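Local coordinates for synaptic vesicle membrane protein VAT-1 homolog-like (Homo sapiens, PDB 4A27) that probably acts as an oxidoreductase of the quinone oxidoreductase branch of the zinc-containing alcohol dehydrogenase family, at residues A130-F135 with G291-V296; E136-R141 with V209-D214; G302-N305 with I309-V312. All coordinates share one frame; numbering follows the deposited sequence.

Contact 1. Residues A130-F135 with G291-V296. With EDO (1,2-ethanediol), chain E.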
loop_
_atom_site.group_PDB
_atom_site.type_symbol
_atom_site.label_atom_id
_atom_site.label_comp_id
_atom_site.label_asym_id
_atom_site.label_seq_id
_atom_site.Cartn_x
_atom_site.Cartn_y
_atom_site.Cartn_z
ATOM N N ALA A 130 9.359 4.760 -10.833
ATOM C CA ALA A 130 9.500 5.594 -9.657
ATOM C C ALA A 130 8.165 6.173 -9.244
ATOM O O ALA A 130 7.772 6.111 -8.091
ATOM C CB ALA A 130 10.504 6.721 -9.958
ATOM N N TYR A 131 7.426 6.680 -10.205
ATOM C CA TYR A 131 6.197 7.377 -9.897
ATOM C C TYR A 131 5.168 6.378 -9.378
ATOM O O TYR A 131 4.470 6.623 -8.363
ATOM C CB TYR A 131 5.657 8.096 -11.137
ATOM C CG TYR A 131 4.553 9.020 -10.831
ATOM C CD1 TYR A 131 3.252 8.573 -10.684
ATOM C CD2 TYR A 131 4.804 10.370 -10.629
ATOM C CE1 TYR A 131 2.219 9.469 -10.351
ATOM C CE2 TYR A 131 3.799 11.231 -10.313
ATOM C CZ TYR A 131 2.498 10.782 -10.170
ATOM O OH TYR A 131 1.490 11.712 -9.874
ATOM N N VAL A 132 5.082 5.238 -10.051
ATOM C CA VAL A 132 4.048 4.307 -9.715
ATOM C C VAL A 132 4.302 3.733 -8.328
ATOM O O VAL A 132 3.342 3.544 -7.542
ATOM C CB VAL A 132 3.863 3.215 -10.771
ATOM C CG1 VAL A 132 2.837 2.249 -10.275
ATOM C CG2 VAL A 132 3.396 3.820 -12.110
ATOM N N MET A 133 5.569 3.462 -8.012
ATOM C CA MET A 133 5.884 2.929 -6.691
ATOM C C MET A 133 5.552 3.891 -5.573
ATOM O O MET A 133 5.064 3.466 -4.521
ATOM C CB MET A 133 7.338 2.511 -6.604
ATOM C CG MET A 133 7.680 1.324 -7.497
ATOM S SD MET A 133 9.352 0.639 -7.165
ATOM C CE MET A 133 10.314 2.163 -7.481
ATOM N N LEU A 134 5.900 5.162 -5.765
ATOM C CA LEU A 134 5.773 6.133 -4.724
ATOM C C LEU A 134 4.347 6.573 -4.498
ATOM O O LEU A 134 3.976 6.845 -3.353
ATOM C CB LEU A 134 6.595 7.391 -5.031
ATOM C CG LEU A 134 8.121 7.300 -4.903
ATOM C CD1 LEU A 134 8.776 8.622 -5.488
ATOM C CD2 LEU A 134 8.556 6.945 -3.416
ATOM N N PHE A 135 3.556 6.687 -5.573
ATOM C CA PHE A 135 2.250 7.283 -5.466
ATOM C C PHE A 135 1.080 6.348 -5.747
ATOM O O PHE A 135 -0.011 6.648 -5.321
ATOM C CB PHE A 135 2.138 8.514 -6.368
ATOM C CG PHE A 135 3.174 9.546 -6.098
ATOM C CD1 PHE A 135 3.105 10.326 -4.936
ATOM C CD2 PHE A 135 4.196 9.802 -7.018
ATOM C CE1 PHE A 135 4.085 11.325 -4.671
ATOM C CE2 PHE A 135 5.165 10.801 -6.774
ATOM C CZ PHE A 135 5.102 11.555 -5.587
ATOM N N GLY A 291 -3.706 2.554 -19.989
ATOM C CA GLY A 291 -4.444 3.793 -19.650
ATOM C C GLY A 291 -3.914 4.505 -18.405
ATOM O O GLY A 291 -3.644 5.718 -18.418
ATOM N N LEU A 292 -3.788 3.748 -17.324
ATOM C CA LEU A 292 -3.182 4.242 -16.092
ATOM C C LEU A 292 -1.801 4.839 -16.351
ATOM O O LEU A 292 -1.493 5.955 -15.888
ATOM C CB LEU A 292 -3.059 3.096 -15.080
ATOM C CG LEU A 292 -2.307 3.482 -13.800
ATOM C CD1 LEU A 292 -3.047 4.620 -13.051
ATOM C CD2 LEU A 292 -2.125 2.260 -12.948
ATOM N N ILE A 293 -0.967 4.088 -17.080
ATOM C CA ILE A 293 0.420 4.492 -17.307
ATOM C C ILE A 293 0.449 5.810 -18.066
ATOM O O ILE A 293 1.280 6.666 -17.788
ATOM C CB ILE A 293 1.251 3.391 -17.962
ATOM C CG1 ILE A 293 1.442 2.216 -16.978
ATOM C CG2 ILE A 293 2.623 3.931 -18.538
ATOM C CD1 ILE A 293 1.984 2.626 -15.556
ATOM N N ARG A 294 -0.503 6.015 -18.955
ATOM C CA ARG A 294 -0.572 7.259 -19.719
ATOM C C ARG A 294 -0.846 8.427 -18.801
ATOM O O ARG A 294 -0.273 9.516 -18.997
ATOM C CB ARG A 294 -1.633 7.187 -20.822
ATOM C CG ARG A 294 -1.736 8.456 -21.698
ATOM C CD ARG A 294 -2.485 8.213 -23.039
ATOM N NE ARG A 294 -1.790 7.166 -23.779
ATOM C CZ ARG A 294 -0.790 7.357 -24.645
ATOM N NH1 ARG A 294 -0.397 8.563 -25.006
ATOM N NH2 ARG A 294 -0.199 6.318 -25.186
ATOM N N GLY A 295 -1.745 8.223 -17.833
ATOM C CA GLY A 295 -1.935 9.181 -16.747
ATOM C C GLY A 295 -0.654 9.537 -16.010
ATOM O O GLY A 295 -0.343 10.711 -15.838
ATOM N N VAL A 296 0.107 8.519 -15.596
ATOM C CA VAL A 296 1.425 8.751 -14.987
ATOM C C VAL A 296 2.365 9.534 -15.898
ATOM O O VAL A 296 2.947 10.542 -15.484
ATOM C CB VAL A 296 2.075 7.406 -14.594
ATOM C CG1 VAL A 296 3.569 7.572 -14.178
ATOM C CG2 VAL A 296 1.218 6.757 -13.499
HETATM C C1 EDO E . -4.894 5.727 -23.545
HETATM O O1 EDO E . -3.469 5.556 -23.707
HETATM C C2 EDO E . -5.180 4.295 -23.236
HETATM O O2 EDO E . -3.796 3.933 -23.301
#
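Y131, V132, I293 and V296 form a small, wholly apolar contact between two helices, 124-137 and 290-305, buried not far from the middle of the chain. The short helical segments run almost at right angles, with 96° between their directions, and their axes come no nearer than 10.8 Å, a separation bridged by valine, isoleucine and tyrosine side chains. V296 takes the largest share. Its CG1 branch lies against the flank of Y131, 3.6 Å from CD1 and also close to CB, and reaches the ring obliquely; the two side chains slide past one another in opposite directions. Y131 CG lies anti to the backbone N (chi1 -169°), which sets this CB and CD1 flank beside V296 CG1. The other branch, CG2, meets V132 CG2 at 3.9 Å. V132 CG2 is shared, since I293 CD1 approaches it at the same distance. Such an arrangement illustrates how the medium-chain dehydrogenase fold packs its parts: helix 124-137 leads into the first strand of the Rossmann-type sheet, 145-148, and is met here by a helix from far along the chain. Cut back to alanine, V296 would lose both methyl branches, which would probably leave Y131 CD1 and V132 CG2 without that neighbour and the ring freer to shift. The Y131 ring is held from another direction as well, for F135 CD2 sits 3.5 Å above the plane, over its centre. I293 packs further on L280, L283 and L284 of helix 280-285, while R294, which takes no part across the helices, gives NH2 to the carbonyl of V108.

Contact 2. Residues E136-R141 with V209-D214; sequences EVANLR and VDIVLD. With EDO (1,2-ethanediol), chain C.
I211 lays the end of its side chain over A138, with CD1 3.6 Å from A138 CB, and the same methyl also meets L140, whose CD1 stands 4.1 Å away. A single carbon of the isoleucine thus serves two neighbours. The side chains of L140 and I211 cross at about a right angle. The reach of I211 comes from an extended outer torsion (chi2 170°) that carries CD1 outward from the strand. A138 is the first residue to leave the helical conformation after helix 124-137, and I211 lies on strand 209-215, which runs beside strand 145-148 in the parallel Rossmann-type sheet. The contact therefore seats the exit of a helix on a sheet strand. I235 of the next strand, 232-237, touches A138 as well, and L140 reaches V146 and C163.

Beyond the apolar patch, the loop folds back on itself. R141 NE donates to N139 O at 2.9 Å in a nearly straight bond (165°), tilted 22° from the carbonyl plane though lying in the guanidinium plane, while the N139 amide ND2 lies 3.1 Å above that plane, offset toward its rim. A 1,2-ethanediol, probably from the crystallisation liquor, takes the N139 backbone N-H at its O2, 2.8 Å away. R141 NH1 makes a salt bridge with E136 OE1 of the second subunit, and E136 OE1 here pairs in turn with R141 NH1 of that subunit. No hydrogen bond joins the two segments: their cohesion is hydrophobic, and the charge in this loop is probably spent on the dimer interface.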
loop_
_atom_site.group_PDB
_atom_site.type_symbol
_atom_site.label_atom_id
_atom_site.label_comp_id
_atom_site.label_asym_id
_atom_site.label_seq_id
_atom_site.Cartn_x
_atom_site.Cartn_y
_atom_site.Cartn_z
ATOM N N GLU A 136 1.304 5.214 -6.417
ATOM C CA GLU A 136 0.245 4.245 -6.630
ATOM C C GLU A 136 0.382 3.019 -5.720
ATOM O O GLU A 136 -0.600 2.605 -5.155
ATOM C CB GLU A 136 0.144 3.887 -8.081
ATOM C CG GLU A 136 -0.260 5.091 -8.959
ATOM C CD GLU A 136 -1.742 5.496 -8.802
ATOM O OE1 GLU A 136 -2.519 4.707 -8.233
ATOM O OE2 GLU A 136 -2.128 6.606 -9.242
ATOM N N VAL A 137 1.589 2.489 -5.503
ATOM C CA VAL A 137 1.752 1.379 -4.575
ATOM C C VAL A 137 1.824 1.936 -3.141
ATOM O O VAL A 137 0.926 1.724 -2.336
ATOM C CB VAL A 137 2.959 0.514 -4.933
ATOM C CG1 VAL A 137 3.115 -0.582 -3.921
ATOM C CG2 VAL A 137 2.797 -0.050 -6.347
ATOM N N ALA A 138 2.865 2.699 -2.838
ATOM C CA ALA A 138 2.897 3.445 -1.635
ATOM C C ALA A 138 2.062 4.674 -1.935
ATOM O O ALA A 138 1.636 4.880 -3.091
ATOM C CB ALA A 138 4.363 3.808 -1.293
ATOM N N ASN A 139 1.811 5.478 -0.918
ATOM C CA ASN A 139 1.097 6.775 -1.084
ATOM C C ASN A 139 1.992 7.792 -0.373
ATOM O O ASN A 139 1.685 8.211 0.725
ATOM C CB ASN A 139 -0.308 6.676 -0.418
ATOM C CG ASN A 139 -1.083 7.982 -0.436
ATOM O OD1 ASN A 139 -0.796 8.885 -1.219
ATOM N ND2 ASN A 139 -2.069 8.093 0.474
ATOM N N LEU A 140 3.107 8.165 -0.993
ATOM C CA LEU A 140 4.029 9.142 -0.424
ATOM C C LEU A 140 3.366 10.479 -0.183
ATOM O O LEU A 140 2.772 11.036 -1.094
ATOM C CB LEU A 140 5.251 9.361 -1.333
ATOM C CG LEU A 140 6.284 10.380 -0.848
ATOM C CD1 LEU A 140 6.994 9.919 0.476
ATOM C CD2 LEU A 140 7.285 10.645 -1.973
ATOM N N ARG A 141 3.499 10.977 1.044
ATOM C CA ARG A 141 2.912 12.285 1.484
ATOM C C ARG A 141 3.926 13.070 2.317
ATOM O O ARG A 141 4.946 12.521 2.738
ATOM C CB ARG A 141 1.622 12.076 2.358
ATOM C CG ARG A 141 0.358 11.691 1.549
ATOM C CD ARG A 141 -0.654 10.865 2.412
ATOM N NE ARG A 141 -0.174 9.499 2.585
ATOM C CZ ARG A 141 -0.626 8.620 3.468
ATOM N NH1 ARG A 141 -1.606 8.936 4.298
ATOM N NH2 ARG A 141 -0.087 7.409 3.503
ATOM N N VAL A 209 11.984 4.022 8.385
ATOM C CA VAL A 209 11.353 4.753 7.281
ATOM C C VAL A 209 9.937 4.278 6.927
ATOM O O VAL A 209 9.525 3.158 7.250
ATOM C CB VAL A 209 12.244 4.706 6.007
ATOM C CG1 VAL A 209 13.560 5.456 6.236
ATOM C CG2 VAL A 209 12.499 3.265 5.626
ATOM N N ASP A 210 9.211 5.155 6.233
ATOM C CA ASP A 210 7.888 4.854 5.742
ATOM C C ASP A 210 7.887 3.954 4.521
ATOM O O ASP A 210 6.980 3.114 4.377
ATOM C CB ASP A 210 7.167 6.155 5.384
ATOM C CG ASP A 210 6.988 7.057 6.585
ATOM O OD1 ASP A 210 6.126 6.715 7.412
ATOM O OD2 ASP A 210 7.735 8.058 6.727
ATOM N N ILE A 211 8.888 4.123 3.643
ATOM C CA ILE A 211 8.943 3.365 2.402
ATOM C C ILE A 211 10.354 2.861 2.144
ATOM O O ILE A 211 11.328 3.647 2.174
ATOM C CB ILE A 211 8.537 4.207 1.202
ATOM C CG1 ILE A 211 7.137 4.807 1.357
ATOM C CG2 ILE A 211 8.701 3.382 -0.127
ATOM C CD1 ILE A 211 6.852 5.850 0.255
ATOM N N VAL A 212 10.472 1.561 1.868
ATOM C CA VAL A 212 11.733 1.009 1.403
ATOM C C VAL A 212 11.548 0.524 -0.045
ATOM O O VAL A 212 10.610 -0.238 -0.300
ATOM C CB VAL A 212 12.245 -0.156 2.277
ATOM C CG1 VAL A 212 13.574 -0.727 1.660
ATOM C CG2 VAL A 212 12.499 0.298 3.732
ATOM N N LEU A 213 12.451 0.950 -0.943
ATOM C CA LEU A 213 12.454 0.556 -2.345
ATOM C C LEU A 213 13.693 -0.248 -2.656
ATOM O O LEU A 213 14.834 0.249 -2.571
ATOM C CB LEU A 213 12.423 1.751 -3.261
ATOM C CG LEU A 213 11.301 2.728 -3.001
ATOM C CD1 LEU A 213 11.513 3.981 -3.808
ATOM C CD2 LEU A 213 9.961 2.011 -3.316
ATOM N N ASP A 214 13.475 -1.511 -3.013
ATOM C CA ASP A 214 14.562 -2.455 -3.128
ATOM C C ASP A 214 14.524 -3.207 -4.451
ATOM O O ASP A 214 13.569 -3.957 -4.732
ATOM C CB ASP A 214 14.437 -3.477 -1.997
ATOM C CG ASP A 214 15.712 -4.288 -1.803
ATOM O OD1 ASP A 214 16.767 -3.911 -2.372
ATOM O OD2 ASP A 214 15.656 -5.268 -1.042
HETATM C C1 EDO C . 3.336 4.348 3.640
HETATM O O1 EDO C . 3.448 2.946 3.951
HETATM C C2 EDO C . 3.056 4.510 2.162
HETATM O O2 EDO C . 1.836 5.229 1.900
#

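Contact 3. Residues G302-N305 with I309-V312; sequences GLYN and IKPV
I309 turns its CG1 methylene in against the last turn of helix 290-305, and this is the tight part of the contact. CG1 lies 3.6 Å from the backbone N of Y304 and 3.9 Å from L303 CB, so the isoleucine is pressed on the helix backbone as much as on its side chains. It gets there because CG1 occupies the position between the backbone N and the carbonyl carbon (chi1 62°), which directs the branch at the helix, with CD1 running on alongside L303. The backbone carbonyl of I309 is close as well: its O is 3.6 Å from Y304 CD1, oblique to the ring. Along the same ring P311 approaches more loosely, with CD in line with the ring edge 4.2 Å from CE1.

The looser part is joined by a water bridge. One water donates to both I309 O, at 2.7 Å, and Y304 O, at 2.9 Å, bridging two carbonyls that no direct hydrogen bond between the segments links; it also sits 3.6 Å above the Y304 ring, offset toward the rim. The solvent side belongs to K310, an exposed residue that brings NZ near Y304 OH, 4.3 Å away and not bonded to it. Both groups meet the carboxylate of E119 instead, the lysine by a salt bridge and the hydroxyl by a hydrogen bond.

Three residues separate the two segments, so the contact is the return of the chain after a helix. L303 packs on L162 of helix 154-163, I309 and P311 share F127 of helix 124-137, and V312, just before strand 313-317, bonds through its backbone to K337, where the parallel partner strand 337-341 begins.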
loop_
_atom_site.group_PDB
_atom_site.type_symbol
_atom_site.label_atom_id
_atom_site.label_comp_id
_atom_site.label_asym_id
_atom_site.label_seq_id
_atom_site.Cartn_x
_atom_site.Cartn_y
_atom_site.Cartn_z
ATOM N N GLY A 302 4.339 16.942 -17.288
ATOM C CA GLY A 302 4.011 18.210 -16.602
ATOM C C GLY A 302 5.130 18.636 -15.661
ATOM O O GLY A 302 5.579 19.758 -15.736
ATOM N N LEU A 303 5.639 17.702 -14.844
ATOM C CA LEU A 303 6.773 17.974 -13.972
ATOM C C LEU A 303 8.040 18.331 -14.771
ATOM O O LEU A 303 8.741 19.296 -14.421
ATOM C CB LEU A 303 7.058 16.764 -13.036
ATOM C CG LEU A 303 5.989 16.500 -11.970
ATOM C CD1 LEU A 303 6.316 15.224 -11.160
ATOM C CD2 LEU A 303 5.833 17.710 -11.027
ATOM N N TYR A 304 8.350 17.570 -15.831
ATOM C CA TYR A 304 9.505 17.892 -16.677
ATOM C C TYR A 304 9.458 19.354 -17.220
ATOM O O TYR A 304 10.463 20.081 -17.218
ATOM C CB TYR A 304 9.593 16.954 -17.848
ATOM C CG TYR A 304 10.726 17.274 -18.784
ATOM C CD1 TYR A 304 12.002 16.761 -18.559
ATOM C CD2 TYR A 304 10.528 18.076 -19.899
ATOM C CE1 TYR A 304 13.047 17.028 -19.409
ATOM C CE2 TYR A 304 11.586 18.352 -20.772
ATOM C CZ TYR A 304 12.833 17.804 -20.509
ATOM O OH TYR A 304 13.898 18.031 -21.317
ATOM N N ASN A 305 8.292 19.741 -17.706
ATOM C CA ASN A 305 8.066 21.110 -18.244
ATOM C C ASN A 305 8.162 22.231 -17.207
ATOM O O ASN A 305 8.526 23.348 -17.536
ATOM C CB ASN A 305 6.710 21.161 -18.944
ATOM C CG ASN A 305 6.703 20.362 -20.274
ATOM O OD1 ASN A 305 7.745 20.026 -20.811
ATOM N ND2 ASN A 305 5.525 20.028 -20.764
ATOM N N ILE A 309 11.790 17.791 -12.757
ATOM C CA ILE A 309 12.514 16.553 -12.938
ATOM C C ILE A 309 13.292 16.594 -14.261
ATOM O O ILE A 309 12.945 17.340 -15.162
ATOM C CB ILE A 309 11.586 15.307 -12.922
ATOM C CG1 ILE A 309 10.567 15.342 -14.050
ATOM C CG2 ILE A 309 10.861 15.082 -11.547
ATOM C CD1 ILE A 309 9.905 13.952 -14.248
ATOM N N LYS A 310 14.323 15.758 -14.360
ATOM C CA LYS A 310 15.197 15.688 -15.511
ATOM C C LYS A 310 16.005 14.379 -15.451
ATOM O O LYS A 310 16.734 14.130 -14.492
ATOM C CB LYS A 310 16.137 16.899 -15.531
ATOM C CG LYS A 310 17.149 16.904 -16.675
ATOM C CD LYS A 310 17.917 18.236 -16.746
ATOM C CE LYS A 310 18.539 18.484 -18.132
ATOM N NZ LYS A 310 17.538 18.939 -19.148
ATOM N N PRO A 311 15.877 13.547 -16.468
ATOM C CA PRO A 311 16.613 12.296 -16.491
ATOM C C PRO A 311 18.121 12.526 -16.413
ATOM O O PRO A 311 18.627 13.486 -16.963
ATOM C CB PRO A 311 16.176 11.646 -17.811
ATOM C CG PRO A 311 15.042 12.439 -18.327
ATOM C CD PRO A 311 15.008 13.736 -17.652
ATOM N N VAL A 312 18.808 11.660 -15.682
ATOM C CA VAL A 312 20.258 11.726 -15.488
ATOM C C VAL A 312 20.798 10.667 -16.419
ATOM O O VAL A 312 20.440 9.496 -16.278
ATOM C CB VAL A 312 20.677 11.364 -14.054
ATOM C CG1 VAL A 312 22.225 11.219 -13.933
ATOM C CG2 VAL A 312 20.212 12.451 -13.040
HETATM O O HOH W 1 13.270 19.530 -16.638
#

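From the N terminus, helix 124-137 is met first, and its 130-135 part waits for 291-296, so that contact 1 closes a loop of about 155 residues. Within that loop lies contact 2, which begins directly where the helix ends and closes on 209-214; the two touch through probable hydrogen bonds, L140 N to L134 O and A138 N to M133 O. Contact 3 follows contact 1 in series, a tight return at the far end of helix 290-305, without touching it. Contacts 1 and 3 thus share that helix, contacts 1 and 2 share helix 124-137, and together they tie the Rossmann-type sheet to the helix leading back to strand 313-317.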